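Local coordinates for thiosulfate reductase (Thermus thermophilus, PDB 2VPZ), which is the molybdopterin- and iron-sulfur-containing component of a polysulfide (thiosulfate) reductase and probably carries out the reduction of its sulfur substrate, at residues L224-G229 and K245-L250; V478-A483 and W519-E524; T546-Q549 and D554-T557; Y619-G624 and Y718-Y723. All coordinates share one frame; numbering follows the deposited sequence.

Interaction 1 (L224-G229 and K245-L250); sequences LALKNG and KAHRWL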
# COMPACT_ATOMS: atom_id res chain seq x y z
N LEU A 224 18.10 10.91 -12.73
CA LEU A 224 17.41 12.17 -13.05
C LEU A 224 16.49 12.00 -14.28
O LEU A 224 15.39 12.56 -14.32
CB LEU A 224 18.41 13.32 -13.26
CG LEU A 224 19.02 13.78 -11.91
CD1 LEU A 224 20.20 14.74 -12.14
CD2 LEU A 224 17.91 14.41 -11.03
N ALA A 225 16.94 11.21 -15.26
CA ALA A 225 16.12 10.91 -16.43
C ALA A 225 14.85 10.16 -15.97
O ALA A 225 13.74 10.57 -16.31
CB ALA A 225 16.90 10.05 -17.48
N LEU A 226 14.99 9.09 -15.19
CA LEU A 226 13.81 8.34 -14.71
C LEU A 226 12.78 9.28 -14.04
O LEU A 226 11.57 9.23 -14.32
CB LEU A 226 14.22 7.23 -13.70
CG LEU A 226 14.81 5.95 -14.31
CD1 LEU A 226 15.21 4.94 -13.21
CD2 LEU A 226 13.78 5.33 -15.29
N LYS A 227 13.33 10.15 -13.19
CA LYS A 227 12.65 11.18 -12.40
C LYS A 227 11.77 12.14 -13.22
O LYS A 227 10.66 12.47 -12.80
CB LYS A 227 13.69 11.98 -11.62
CG LYS A 227 13.12 12.93 -10.58
CD LYS A 227 13.15 12.30 -9.19
CE LYS A 227 12.04 12.80 -8.26
NZ LYS A 227 12.35 14.13 -7.66
N ASN A 228 12.28 12.61 -14.35
CA ASN A 228 11.55 13.49 -15.27
C ASN A 228 10.63 12.78 -16.27
O ASN A 228 10.17 13.39 -17.23
CB ASN A 228 12.50 14.39 -16.06
CG ASN A 228 13.50 15.09 -15.20
OD1 ASN A 228 13.22 15.33 -14.02
ND2 ASN A 228 14.66 15.43 -15.76
N GLY A 229 10.39 11.50 -16.09
CA GLY A 229 9.54 10.79 -17.02
C GLY A 229 10.23 10.24 -18.26
O GLY A 229 9.71 10.34 -19.39
N LYS A 245 14.10 -1.09 -13.35
CA LYS A 245 13.63 0.31 -13.52
C LYS A 245 13.06 0.58 -14.93
O LYS A 245 12.70 1.73 -15.25
CB LYS A 245 14.80 1.29 -13.29
CG LYS A 245 15.60 1.04 -12.03
CD LYS A 245 14.69 0.73 -10.82
CE LYS A 245 15.39 0.99 -9.49
NZ LYS A 245 14.47 0.85 -8.31
N ALA A 246 12.96 -0.45 -15.76
CA ALA A 246 12.51 -0.34 -17.14
C ALA A 246 11.03 -0.54 -17.48
O ALA A 246 10.33 -1.30 -16.81
CB ALA A 246 13.38 -1.30 -18.03
N HIS A 247 10.56 0.15 -18.52
CA HIS A 247 9.20 0.05 -18.99
C HIS A 247 9.10 -1.25 -19.81
O HIS A 247 8.12 -1.97 -19.69
CB HIS A 247 8.89 1.39 -19.67
CG HIS A 247 9.20 2.58 -18.85
ND1 HIS A 247 8.32 3.15 -17.99
CD2 HIS A 247 10.37 3.18 -18.62
CE1 HIS A 247 8.92 4.06 -17.25
NE2 HIS A 247 10.19 4.09 -17.62
N ARG A 248 10.16 -1.60 -20.53
CA ARG A 248 10.21 -2.89 -21.25
C ARG A 248 11.52 -3.70 -21.00
O ARG A 248 12.61 -3.12 -21.02
CB ARG A 248 10.07 -2.70 -22.77
CG ARG A 248 8.96 -1.76 -23.21
CD ARG A 248 8.94 -1.54 -24.73
NE ARG A 248 8.17 -2.56 -25.44
CZ ARG A 248 7.01 -2.37 -26.06
NH1 ARG A 248 6.46 -1.17 -26.10
NH2 ARG A 248 6.37 -3.40 -26.64
N TRP A 249 11.42 -5.00 -20.73
CA TRP A 249 12.62 -5.86 -20.62
C TRP A 249 12.59 -6.83 -21.83
O TRP A 249 11.65 -7.59 -21.96
CB TRP A 249 12.68 -6.71 -19.33
CG TRP A 249 13.86 -7.76 -19.28
CD1 TRP A 249 15.14 -7.60 -19.75
CD2 TRP A 249 13.83 -9.09 -18.69
NE1 TRP A 249 15.89 -8.74 -19.51
CE2 TRP A 249 15.11 -9.67 -18.86
CE3 TRP A 249 12.83 -9.85 -18.04
CZ2 TRP A 249 15.43 -10.97 -18.41
CZ3 TRP A 249 13.14 -11.16 -17.58
CH2 TRP A 249 14.44 -11.70 -17.78
N LEU A 250 13.58 -6.78 -22.74
CA LEU A 250 13.62 -7.77 -23.85
C LEU A 250 14.66 -8.88 -23.46
O LEU A 250 15.89 -8.66 -23.60
CB LEU A 250 13.97 -7.12 -25.23
CG LEU A 250 13.45 -5.73 -25.66
CD1 LEU A 250 13.55 -5.52 -27.21
CD2 LEU A 250 12.00 -5.54 -25.21
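Leu226, at the end of a helix, packs against the aliphatic root of a charged residue, Lys245, while the ammonium of that lysine serves a different protein. CD1 of Leu226 lies 3.7 Å from CB of Lys245 and 4.1 Å from its CG. The two side chains meet at about a right angle. CD2, the other branch of the leucine, sits 3.8 Å from the backbone O of Lys245, so one methyl rests on the root of the lysine side chain and the other on its carbonyl oxygen. The lysine begins by pointing at the leucine. A bend at chi2 (-43°) then leads the rest of it away, and NZ hydrogen-bonds to the backbone of a chain of another protein in the assembly. His247 adds little: its NE2 is 4.5 Å from Leu226 CD2, which comes to the ring obliquely. The contact is a small one at the surface. The helix stops just after Leu226 in a Schellman motif. Gly229, with positive phi, is its C-prime residue, and Gly229 N bonds to Leu226 O at 3.1 Å. Leu226 also touches Val232 on the next strand, and His247 and Arg248 bond through their backbones to that same strand, 231-235. Strand 202-206, helix 216-227 and strand 231-235 form a beta-alpha-beta crossover, and 248-250 adds the edge strand of this parallel alpha/beta sheet.

Interaction 2 (V478-A483 and W519-E524); sequences VILPEA and WWIARE. With MGD (2-amino-5,6-dimercapto-7-methyl-3,7,8a,9-tetrahydro-8-oxa-1,3,9,10-tetraaza-anthracen-4-one guanosine dinucleotide), chain H.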
# COMPACT_ATOMS: atom_id res chain seq x y z
N VAL A 478 62.05 -8.28 -8.36
CA VAL A 478 61.80 -6.87 -8.02
C VAL A 478 60.33 -6.42 -8.05
O VAL A 478 59.64 -6.42 -9.11
CB VAL A 478 62.58 -5.77 -8.89
CG1 VAL A 478 62.87 -4.51 -8.03
CG2 VAL A 478 63.89 -6.31 -9.47
N ILE A 479 59.88 -6.05 -6.85
CA ILE A 479 58.55 -5.54 -6.52
C ILE A 479 58.84 -4.11 -6.02
O ILE A 479 59.68 -3.94 -5.15
CB ILE A 479 57.89 -6.36 -5.32
CG1 ILE A 479 57.57 -7.79 -5.74
CG2 ILE A 479 56.61 -5.63 -4.82
CD1 ILE A 479 57.50 -8.81 -4.58
N LEU A 480 58.17 -3.09 -6.56
CA LEU A 480 58.37 -1.70 -6.10
C LEU A 480 57.04 -1.19 -5.49
O LEU A 480 56.02 -1.13 -6.19
CB LEU A 480 58.84 -0.80 -7.28
CG LEU A 480 60.04 -1.28 -8.14
CD1 LEU A 480 60.32 -0.31 -9.29
CD2 LEU A 480 61.30 -1.48 -7.26
N PRO A 481 57.03 -0.81 -4.17
CA PRO A 481 55.78 -0.31 -3.55
C PRO A 481 55.39 1.13 -3.88
O PRO A 481 56.10 2.07 -3.48
CB PRO A 481 55.99 -0.56 -2.06
CG PRO A 481 57.50 -0.41 -1.87
CD PRO A 481 58.13 -0.89 -3.19
N GLU A 482 54.28 1.33 -4.60
CA GLU A 482 53.86 2.68 -4.95
C GLU A 482 53.12 3.35 -3.81
O GLU A 482 52.59 2.70 -2.88
CB GLU A 482 52.94 2.77 -6.21
CG GLU A 482 53.16 4.13 -6.95
CD GLU A 482 52.06 4.58 -7.92
OE1 GLU A 482 51.35 3.73 -8.47
OE2 GLU A 482 51.95 5.81 -8.14
N ALA A 483 53.14 4.67 -3.85
CA ALA A 483 52.46 5.44 -2.87
C ALA A 483 51.07 5.55 -3.45
O ALA A 483 50.84 5.63 -4.66
CB ALA A 483 53.10 6.81 -2.67
N TRP A 519 55.55 9.18 -10.41
CA TRP A 519 56.28 10.20 -11.18
C TRP A 519 57.77 10.10 -10.80
O TRP A 519 58.65 10.18 -11.67
CB TRP A 519 55.76 11.65 -10.93
CG TRP A 519 55.95 12.23 -9.51
CD1 TRP A 519 54.99 12.35 -8.52
CD2 TRP A 519 57.18 12.76 -8.92
NE1 TRP A 519 55.55 12.91 -7.39
CE2 TRP A 519 56.88 13.17 -7.60
CE3 TRP A 519 58.50 12.92 -9.39
CZ2 TRP A 519 57.86 13.73 -6.73
CZ3 TRP A 519 59.48 13.49 -8.52
CH2 TRP A 519 59.14 13.89 -7.21
N TRP A 520 58.04 9.90 -9.51
CA TRP A 520 59.39 9.76 -8.94
C TRP A 520 60.09 8.46 -9.39
O TRP A 520 61.28 8.47 -9.71
CB TRP A 520 59.36 9.82 -7.40
CG TRP A 520 60.75 9.85 -6.70
CD1 TRP A 520 61.46 10.96 -6.33
CD2 TRP A 520 61.57 8.71 -6.31
NE1 TRP A 520 62.65 10.59 -5.74
CE2 TRP A 520 62.75 9.23 -5.71
CE3 TRP A 520 61.42 7.32 -6.42
CZ2 TRP A 520 63.78 8.39 -5.21
CZ3 TRP A 520 62.46 6.47 -5.91
CH2 TRP A 520 63.62 7.03 -5.32
N ILE A 521 59.36 7.34 -9.39
CA ILE A 521 59.90 6.04 -9.82
C ILE A 521 60.30 6.10 -11.33
O ILE A 521 61.37 5.60 -11.71
CB ILE A 521 58.87 4.85 -9.53
CG1 ILE A 521 58.73 4.59 -8.02
CG2 ILE A 521 59.30 3.57 -10.27
CD1 ILE A 521 57.48 3.77 -7.60
N ALA A 522 59.46 6.72 -12.16
CA ALA A 522 59.70 6.88 -13.61
C ALA A 522 60.96 7.76 -13.87
O ALA A 522 61.90 7.33 -14.57
CB ALA A 522 58.43 7.48 -14.32
N ARG A 523 60.98 8.96 -13.31
CA ARG A 523 62.14 9.83 -13.42
C ARG A 523 63.45 9.12 -12.95
O ARG A 523 64.48 9.20 -13.62
CB ARG A 523 61.92 11.10 -12.57
CG ARG A 523 63.00 12.14 -12.70
CD ARG A 523 62.55 13.44 -12.08
NE ARG A 523 63.66 14.37 -11.83
CZ ARG A 523 64.72 14.13 -11.06
NH1 ARG A 523 64.86 12.97 -10.44
NH2 ARG A 523 65.66 15.06 -10.91
N GLU A 524 63.40 8.42 -11.82
CA GLU A 524 64.56 7.67 -11.27
C GLU A 524 65.09 6.55 -12.19
O GLU A 524 66.27 6.20 -12.15
CB GLU A 524 64.26 7.11 -9.88
CG GLU A 524 64.19 8.17 -8.80
CD GLU A 524 65.51 8.90 -8.62
OE1 GLU A 524 66.55 8.20 -8.50
OE2 GLU A 524 65.51 10.16 -8.63
PB MGD H . 42.13 -4.51 -11.22
O1B MGD H . 41.68 -5.91 -10.96
O2B MGD H . 41.60 -3.39 -10.37
O3B MGD H . 41.94 -4.36 -12.82
O3A MGD H . 41.72 -4.19 -15.31
PA MGD H . 42.70 -3.76 -14.12
O1A MGD H . 42.77 -2.27 -13.81
O2A MGD H . 43.94 -4.55 -14.32
O5' MGD H . 43.69 -4.43 -11.07
C5' MGD H . 44.33 -3.27 -10.54
C4' MGD H . 45.73 -3.72 -10.12
O4' MGD H . 46.35 -2.46 -9.85
C3' MGD H . 45.81 -4.51 -8.84
O3' MGD H . 47.03 -5.25 -8.91
C2' MGD H . 45.87 -3.39 -7.78
O2' MGD H . 46.46 -3.94 -6.63
C1' MGD H . 46.76 -2.34 -8.45
N9 MGD H . 46.66 -0.90 -8.00
C8 MGD H . 45.56 -0.27 -7.57
N7 MGD H . 45.76 1.03 -7.27
C5 MGD H . 47.05 1.31 -7.56
C6 MGD H . 47.98 2.53 -7.53
O6 MGD H . 47.60 3.67 -7.11
N1 MGD H . 49.27 2.31 -7.96
C2 MGD H . 49.74 1.10 -8.40
N2 MGD H . 51.03 0.90 -8.82
N3 MGD H . 48.94 0.03 -8.44
C4 MGD H . 47.62 0.02 -8.04
C10 MGD H . 40.60 -3.37 -15.74
C11 MGD H . 40.09 -3.93 -17.02
O11 MGD H . 40.04 -5.34 -16.83
C12 MGD H . 38.80 -3.41 -17.54
S12 MGD H . 38.48 -1.73 -17.66
C13 MGD H . 37.85 -4.21 -18.01
S13 MGD H . 36.36 -3.76 -18.57
C14 MGD H . 37.94 -5.63 -18.17
N15 MGD H . 36.98 -6.28 -17.24
C16 MGD H . 37.13 -7.64 -17.14
C17 MGD H . 36.10 -8.62 -16.80
O17 MGD H . 34.92 -8.25 -16.51
N18 MGD H . 36.43 -9.91 -16.82
C19 MGD H . 37.66 -10.36 -17.13
N19 MGD H . 37.99 -11.69 -17.08
N20 MGD H . 38.63 -9.50 -17.48
C21 MGD H . 38.46 -8.19 -17.48
N22 MGD H . 39.48 -7.37 -17.77
C23 MGD H . 39.39 -5.96 -17.95
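Ile521 meets Leu480 and Glu482 with two different branches. Its CG2 methyl lies 4.1 Å from CD1 of Leu480, and these side chains cross obliquely. The other branch reaches toward the glutamate, with CD1 4.4 Å from CG of Glu482. This split follows from the isoleucine torsion (chi1 -70°), which sets CG2 anti to the backbone N and CG1 beside it. Both contacts are loose and apolar. Trp117 and Phe152 from neighbouring helices also touch Ile521, so the site is buried. Beyond CG the Glu482 chain is extended, and its carboxylate reaches the guanine of one of the two bound MGD cofactors. A single oxygen, OE1, takes both donors. MGD N1 gives it a short bond of 2.6 Å at 148°, and MGD N2 a weak one of 2.9 Å. Tyr438 OH also bonds to OE1, while OE2 has a weak bond from Gly518 N and a long ion pair with Arg488. Replacing Glu482 by alanine removes the carboxylate, which is likely to leave N1 and N2 of the guanine without their shared acceptor and the base less firmly held. Leu480 belongs to edge strand 479-481 of a five-stranded parallel sheet, and Glu482 follows at its C-terminal end. That placement is typical of an alpha/beta nucleotide-binding site, here the guanosine end of the molybdopterin cofactor pocket.

Interaction 3 (T546-Q549 and D554-T557); sequences TRLQ and DLET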
# COMPACT_ATOMS: atom_id res chain seq x y z
N THR A 546 54.74 25.01 -14.48
CA THR A 546 54.93 25.34 -15.90
C THR A 546 53.60 25.33 -16.73
O THR A 546 53.31 26.30 -17.47
CB THR A 546 56.03 24.36 -16.53
OG1 THR A 546 57.33 24.80 -16.16
CG2 THR A 546 55.89 24.26 -18.05
N ARG A 547 52.77 24.29 -16.57
CA ARG A 547 51.46 24.17 -17.24
C ARG A 547 50.44 25.21 -16.65
O ARG A 547 49.55 25.71 -17.36
CB ARG A 547 50.94 22.70 -17.12
CG ARG A 547 52.07 21.59 -17.14
CD ARG A 547 51.56 20.14 -17.47
NE ARG A 547 50.80 20.03 -18.72
CZ ARG A 547 49.90 19.10 -19.01
NH1 ARG A 547 49.62 18.15 -18.14
NH2 ARG A 547 49.24 19.12 -20.18
N LEU A 548 50.60 25.58 -15.38
CA LEU A 548 49.71 26.55 -14.74
C LEU A 548 50.10 28.00 -15.19
O LEU A 548 49.23 28.89 -15.28
CB LEU A 548 49.64 26.28 -13.21
CG LEU A 548 48.93 24.91 -12.94
CD1 LEU A 548 48.61 24.70 -11.45
CD2 LEU A 548 47.63 24.82 -13.79
N GLN A 549 51.37 28.20 -15.55
CA GLN A 549 51.87 29.49 -16.10
C GLN A 549 51.05 29.75 -17.38
O GLN A 549 50.43 30.82 -17.55
CB GLN A 549 53.34 29.36 -16.50
CG GLN A 549 54.32 30.07 -15.58
CD GLN A 549 55.69 29.41 -15.52
OE1 GLN A 549 56.16 28.84 -16.51
NE2 GLN A 549 56.34 29.49 -14.36
N ASP A 554 49.11 29.60 -10.93
CA ASP A 554 50.23 28.92 -10.24
C ASP A 554 49.69 27.78 -9.30
O ASP A 554 48.48 27.64 -9.14
CB ASP A 554 51.04 29.92 -9.43
CG ASP A 554 50.18 30.82 -8.57
OD1 ASP A 554 50.59 31.14 -7.43
OD2 ASP A 554 49.09 31.19 -9.05
N LEU A 555 50.59 27.02 -8.69
CA LEU A 555 50.26 25.87 -7.84
C LEU A 555 49.31 26.13 -6.66
O LEU A 555 48.31 25.43 -6.44
CB LEU A 555 51.52 25.12 -7.34
CG LEU A 555 51.61 23.64 -7.76
CD1 LEU A 555 52.58 22.86 -6.84
CD2 LEU A 555 50.20 23.00 -7.71
N GLU A 556 49.61 27.15 -5.87
CA GLU A 556 48.76 27.48 -4.76
C GLU A 556 47.29 27.81 -5.18
O GLU A 556 46.35 27.42 -4.48
CB GLU A 556 49.42 28.60 -3.93
CG GLU A 556 50.71 28.18 -3.15
CD GLU A 556 50.45 27.09 -2.08
OE1 GLU A 556 49.58 27.32 -1.20
OE2 GLU A 556 51.12 26.03 -2.11
N THR A 557 47.06 28.48 -6.32
CA THR A 557 45.69 28.84 -6.77
C THR A 557 44.94 27.61 -7.34
O THR A 557 43.72 27.44 -7.19
CB THR A 557 45.67 30.03 -7.84
OG1 THR A 557 46.56 31.07 -7.42
CG2 THR A 557 44.22 30.61 -7.98
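The backbones of Leu548 and Asp554 come close together, with CA atoms 5.1 Å apart, where the chain turns from helix 540-551 into helix 555-560. This is a tight helix-loop-helix connection, with few residues between the two segments. Residues 546-549 are helical throughout. Asp554 is still extended and holds the N-cap position of the second helix, which starts at Leu555. Leu548 does most of the touching, and it packs largely on backbone. Its CB is 4.0 Å from CA of Asp554. Its CD1 lies 3.7 Å from O of Asp554 and 4.1 Å from N of Leu555. With CG anti to the carbonyl carbon (chi1 -67°), the branch is carried over the peptide that opens the second helix. Contact with the Leu555 side chain is looser, 4.4 Å between Leu548 CD1 and Leu555 CD2. Phe492 and Leu553 also touch Leu548, which is buried. A polar link joins the helices as well: Leu555 N is hydrogen-bonded to OE1 of Glu545. Beside Leu548, Arg547 ties the first helix to the rest of the protein through a salt bridge with Asp491 and a bond to the backbone O of Glu372. The CB of Asp554 points away from the first helix, and its carboxylate makes no capping bond to the backbone. Its partner is one turn on: Thr557 OG1 donates to Asp554 OD2 at 3.0 Å, meeting it 38° out of the carboxylate plane.

Interaction 4 (Y619-G624 and Y718-Y723); sequences YRLLYG and YLQTRY. With MGD (2-amino-5,6-dimercapto-7-methyl-3,7,8a,9-tetrahydro-8-oxa-1,3,9,10-tetraaza-anthracen-4-one guanosine dinucleotide), chain H.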
# COMPACT_ATOMS: atom_id res chain seq x y z
N TYR A 619 26.33 -24.18 -19.43
CA TYR A 619 25.69 -22.85 -19.50
C TYR A 619 26.67 -21.79 -20.00
O TYR A 619 27.87 -21.92 -19.78
CB TYR A 619 25.16 -22.42 -18.14
CG TYR A 619 24.14 -23.35 -17.56
CD1 TYR A 619 24.52 -24.44 -16.77
CD2 TYR A 619 22.77 -23.18 -17.84
CE1 TYR A 619 23.59 -25.34 -16.27
CE2 TYR A 619 21.82 -24.08 -17.35
CZ TYR A 619 22.23 -25.16 -16.57
OH TYR A 619 21.29 -26.05 -16.09
N ARG A 620 26.19 -20.74 -20.67
CA ARG A 620 27.10 -19.68 -21.07
C ARG A 620 27.43 -18.92 -19.75
O ARG A 620 26.56 -18.71 -18.92
CB ARG A 620 26.48 -18.73 -22.11
CG ARG A 620 27.49 -17.75 -22.76
CD ARG A 620 26.82 -16.85 -23.81
NE ARG A 620 26.18 -17.59 -24.90
CZ ARG A 620 26.79 -18.08 -25.98
NH1 ARG A 620 28.10 -17.93 -26.15
NH2 ARG A 620 26.07 -18.73 -26.90
N LEU A 621 28.71 -18.55 -19.58
CA LEU A 621 29.24 -17.86 -18.41
C LEU A 621 29.14 -16.34 -18.64
O LEU A 621 29.90 -15.80 -19.45
CB LEU A 621 30.71 -18.25 -18.19
CG LEU A 621 31.44 -18.23 -16.83
CD1 LEU A 621 32.91 -17.77 -17.01
CD2 LEU A 621 30.68 -17.34 -15.85
N LEU A 622 28.19 -15.66 -17.97
CA LEU A 622 28.03 -14.21 -18.13
C LEU A 622 28.72 -13.62 -16.87
O LEU A 622 28.94 -14.32 -15.88
CB LEU A 622 26.56 -13.81 -18.29
CG LEU A 622 25.71 -14.45 -19.43
CD1 LEU A 622 24.27 -13.87 -19.48
CD2 LEU A 622 26.41 -14.24 -20.80
N TYR A 623 29.10 -12.34 -16.89
CA TYR A 623 29.81 -11.78 -15.75
C TYR A 623 29.59 -10.27 -15.71
O TYR A 623 29.11 -9.67 -16.67
CB TYR A 623 31.29 -12.14 -15.87
CG TYR A 623 31.89 -11.68 -17.18
CD1 TYR A 623 32.35 -10.37 -17.34
CD2 TYR A 623 31.89 -12.51 -18.33
CE1 TYR A 623 32.79 -9.89 -18.57
CE2 TYR A 623 32.33 -12.04 -19.56
CZ TYR A 623 32.78 -10.71 -19.68
OH TYR A 623 33.21 -10.23 -20.89
N GLY A 624 29.92 -9.64 -14.59
CA GLY A 624 29.71 -8.23 -14.48
C GLY A 624 30.20 -7.62 -13.19
O GLY A 624 31.08 -8.17 -12.53
N TYR A 718 39.75 -17.16 -14.48
CA TYR A 718 40.38 -18.48 -14.45
C TYR A 718 39.53 -19.49 -15.24
O TYR A 718 40.00 -20.57 -15.59
CB TYR A 718 40.62 -19.00 -13.03
CG TYR A 718 41.97 -18.61 -12.46
CD1 TYR A 718 42.17 -17.34 -11.94
CD2 TYR A 718 43.05 -19.51 -12.44
CE1 TYR A 718 43.40 -16.96 -11.41
CE2 TYR A 718 44.30 -19.14 -11.91
CZ TYR A 718 44.46 -17.86 -11.39
OH TYR A 718 45.66 -17.45 -10.84
N LEU A 719 38.28 -19.15 -15.53
CA LEU A 719 37.41 -20.06 -16.29
C LEU A 719 37.38 -19.69 -17.76
O LEU A 719 36.91 -20.45 -18.59
CB LEU A 719 35.98 -20.04 -15.75
CG LEU A 719 35.73 -20.77 -14.44
CD1 LEU A 719 34.50 -20.22 -13.72
CD2 LEU A 719 35.57 -22.25 -14.74
N GLN A 720 37.86 -18.48 -18.06
CA GLN A 720 37.89 -17.96 -19.43
C GLN A 720 39.23 -18.37 -20.05
O GLN A 720 40.19 -17.61 -20.16
CB GLN A 720 37.63 -16.44 -19.44
CG GLN A 720 36.14 -16.11 -19.22
CD GLN A 720 35.86 -14.87 -18.35
OE1 GLN A 720 36.74 -14.37 -17.65
NE2 GLN A 720 34.60 -14.40 -18.37
N THR A 721 39.24 -19.62 -20.45
CA THR A 721 40.39 -20.27 -21.02
C THR A 721 40.63 -19.90 -22.50
O THR A 721 41.78 -19.73 -22.93
CB THR A 721 40.23 -21.82 -20.84
OG1 THR A 721 40.95 -22.25 -19.69
CG2 THR A 721 40.67 -22.55 -22.09
N ARG A 722 39.53 -19.77 -23.24
CA ARG A 722 39.51 -19.41 -24.68
C ARG A 722 38.85 -18.03 -24.92
O ARG A 722 38.20 -17.50 -24.03
CB ARG A 722 38.70 -20.47 -25.47
CG ARG A 722 39.02 -21.96 -25.19
CD ARG A 722 37.90 -22.90 -25.73
NE ARG A 722 38.16 -24.35 -25.68
CZ ARG A 722 37.36 -25.30 -26.17
NH1 ARG A 722 36.22 -24.96 -26.76
NH2 ARG A 722 37.69 -26.59 -26.09
N TYR A 723 39.04 -17.45 -26.11
CA TYR A 723 38.41 -16.17 -26.50
C TYR A 723 38.35 -16.03 -28.04
O TYR A 723 39.21 -16.59 -28.72
CB TYR A 723 39.15 -14.96 -25.91
CG TYR A 723 40.59 -14.80 -26.35
CD1 TYR A 723 40.92 -14.07 -27.52
CD2 TYR A 723 41.64 -15.36 -25.62
CE1 TYR A 723 42.25 -13.91 -27.93
CE2 TYR A 723 42.98 -15.21 -26.01
CZ TYR A 723 43.29 -14.48 -27.17
OH TYR A 723 44.61 -14.33 -27.56
PB MGD H . 42.13 -4.51 -11.22
O1B MGD H . 41.68 -5.91 -10.96
O2B MGD H . 41.60 -3.39 -10.37
O3B MGD H . 41.94 -4.36 -12.82
O3A MGD H . 41.72 -4.19 -15.31
PA MGD H . 42.70 -3.76 -14.12
O1A MGD H . 42.77 -2.27 -13.81
O2A MGD H . 43.94 -4.55 -14.32
O5' MGD H . 43.69 -4.43 -11.07
C5' MGD H . 44.33 -3.27 -10.54
C4' MGD H . 45.73 -3.72 -10.12
O4' MGD H . 46.35 -2.46 -9.85
C3' MGD H . 45.81 -4.51 -8.84
O3' MGD H . 47.03 -5.25 -8.91
C2' MGD H . 45.87 -3.39 -7.78
O2' MGD H . 46.46 -3.94 -6.63
C1' MGD H . 46.76 -2.34 -8.45
N9 MGD H . 46.66 -0.90 -8.00
C8 MGD H . 45.56 -0.27 -7.57
N7 MGD H . 45.76 1.03 -7.27
C5 MGD H . 47.05 1.31 -7.56
C6 MGD H . 47.98 2.53 -7.53
O6 MGD H . 47.60 3.67 -7.11
N1 MGD H . 49.27 2.31 -7.96
C2 MGD H . 49.74 1.10 -8.40
N2 MGD H . 51.03 0.90 -8.82
N3 MGD H . 48.94 0.03 -8.44
C4 MGD H . 47.62 0.02 -8.04
C10 MGD H . 40.60 -3.37 -15.74
C11 MGD H . 40.09 -3.93 -17.02
O11 MGD H . 40.04 -5.34 -16.83
C12 MGD H . 38.80 -3.41 -17.54
S12 MGD H . 38.48 -1.73 -17.66
C13 MGD H . 37.85 -4.21 -18.01
S13 MGD H . 36.36 -3.76 -18.57
C14 MGD H . 37.94 -5.63 -18.17
N15 MGD H . 36.98 -6.28 -17.24
C16 MGD H . 37.13 -7.64 -17.14
C17 MGD H . 36.10 -8.62 -16.80
O17 MGD H . 34.92 -8.25 -16.51
N18 MGD H . 36.43 -9.91 -16.82
C19 MGD H . 37.66 -10.36 -17.13
N19 MGD H . 37.99 -11.69 -17.08
N20 MGD H . 38.63 -9.50 -17.48
C21 MGD H . 38.46 -8.19 -17.48
N22 MGD H . 39.48 -7.37 -17.77
C23 MGD H . 39.39 -5.96 -17.95
O HOH W 1 32.74 -16.08 -20.28
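Leu621 and Gln720 bury the most surface here, and Tyr623 brings the contact to the cofactor. CD1 of Leu621 lies 4.0 Å from NE2 of Gln720 and equally near CB of Leu719. The Leu621 side chain crosses those of Gln720 and Leu719 at about a right angle. Gln720, at the centre of an inverse gamma turn, has its CB directed at the strand, and a bend at chi2 (142°) helps to turn its amide between tyrosine and cofactor. NE2 sits 3.3 Å from CD2 of Tyr623, coming to the ring obliquely, with the ring and amide planes 83° apart. The amide is set by partners at both ends. NE2 donates to Asp716 OD2 and, at 3.2 Å, to a water that in turn donates to Leu621 O. OE1 accepts a weak bond of 3.0 Å from N19, the pterin amine of MGD. CE1 of Tyr623 is 3.4 Å from O17 of the same pterin. The amide thus meets the CD2/CE2 side of the ring and the pterin carbonyl its CD1/CE1 side. The tyrosine OH is hydrogen-bonded to NE2 of His333. With an alanine at Tyr623, the Gln720 amide and the pterin carbonyl would probably lose the ring that packs beside them, and His333 its hydroxyl partner. The bound molybdenum is about 9 Å from the tyrosine side chain. Strand 619-624 runs between strands 738-744 and 692-696 of a mixed sheet, in a domain probably of the double-psi barrel type. Leu621 also rests on Ile695 of strand 692-696, while Leu719 packs on Leu669 of strand 666-671 and Val739 of strand 738-744.

How the interactions relate
From the N terminus the four contacts follow in series, and none nests in or crosses another. Interaction 1 closes a short loop and joins a helix to the edge of one parallel sheet. Interaction 2 closes a longer one, joining the edge of the second parallel sheet to helix 518-528. The next helix, 540-551, carries interaction 3, a short link between two helices whose nearest atoms lie about 10 Å from interaction 2. Interaction 4 closes the longest loop, within the C-terminal dinucleotide-binding region. Interactions 2 and 4 touch the same MGD, one at the guanine and the other at the pterin. Interactions 1 and 3 touch no cofactor.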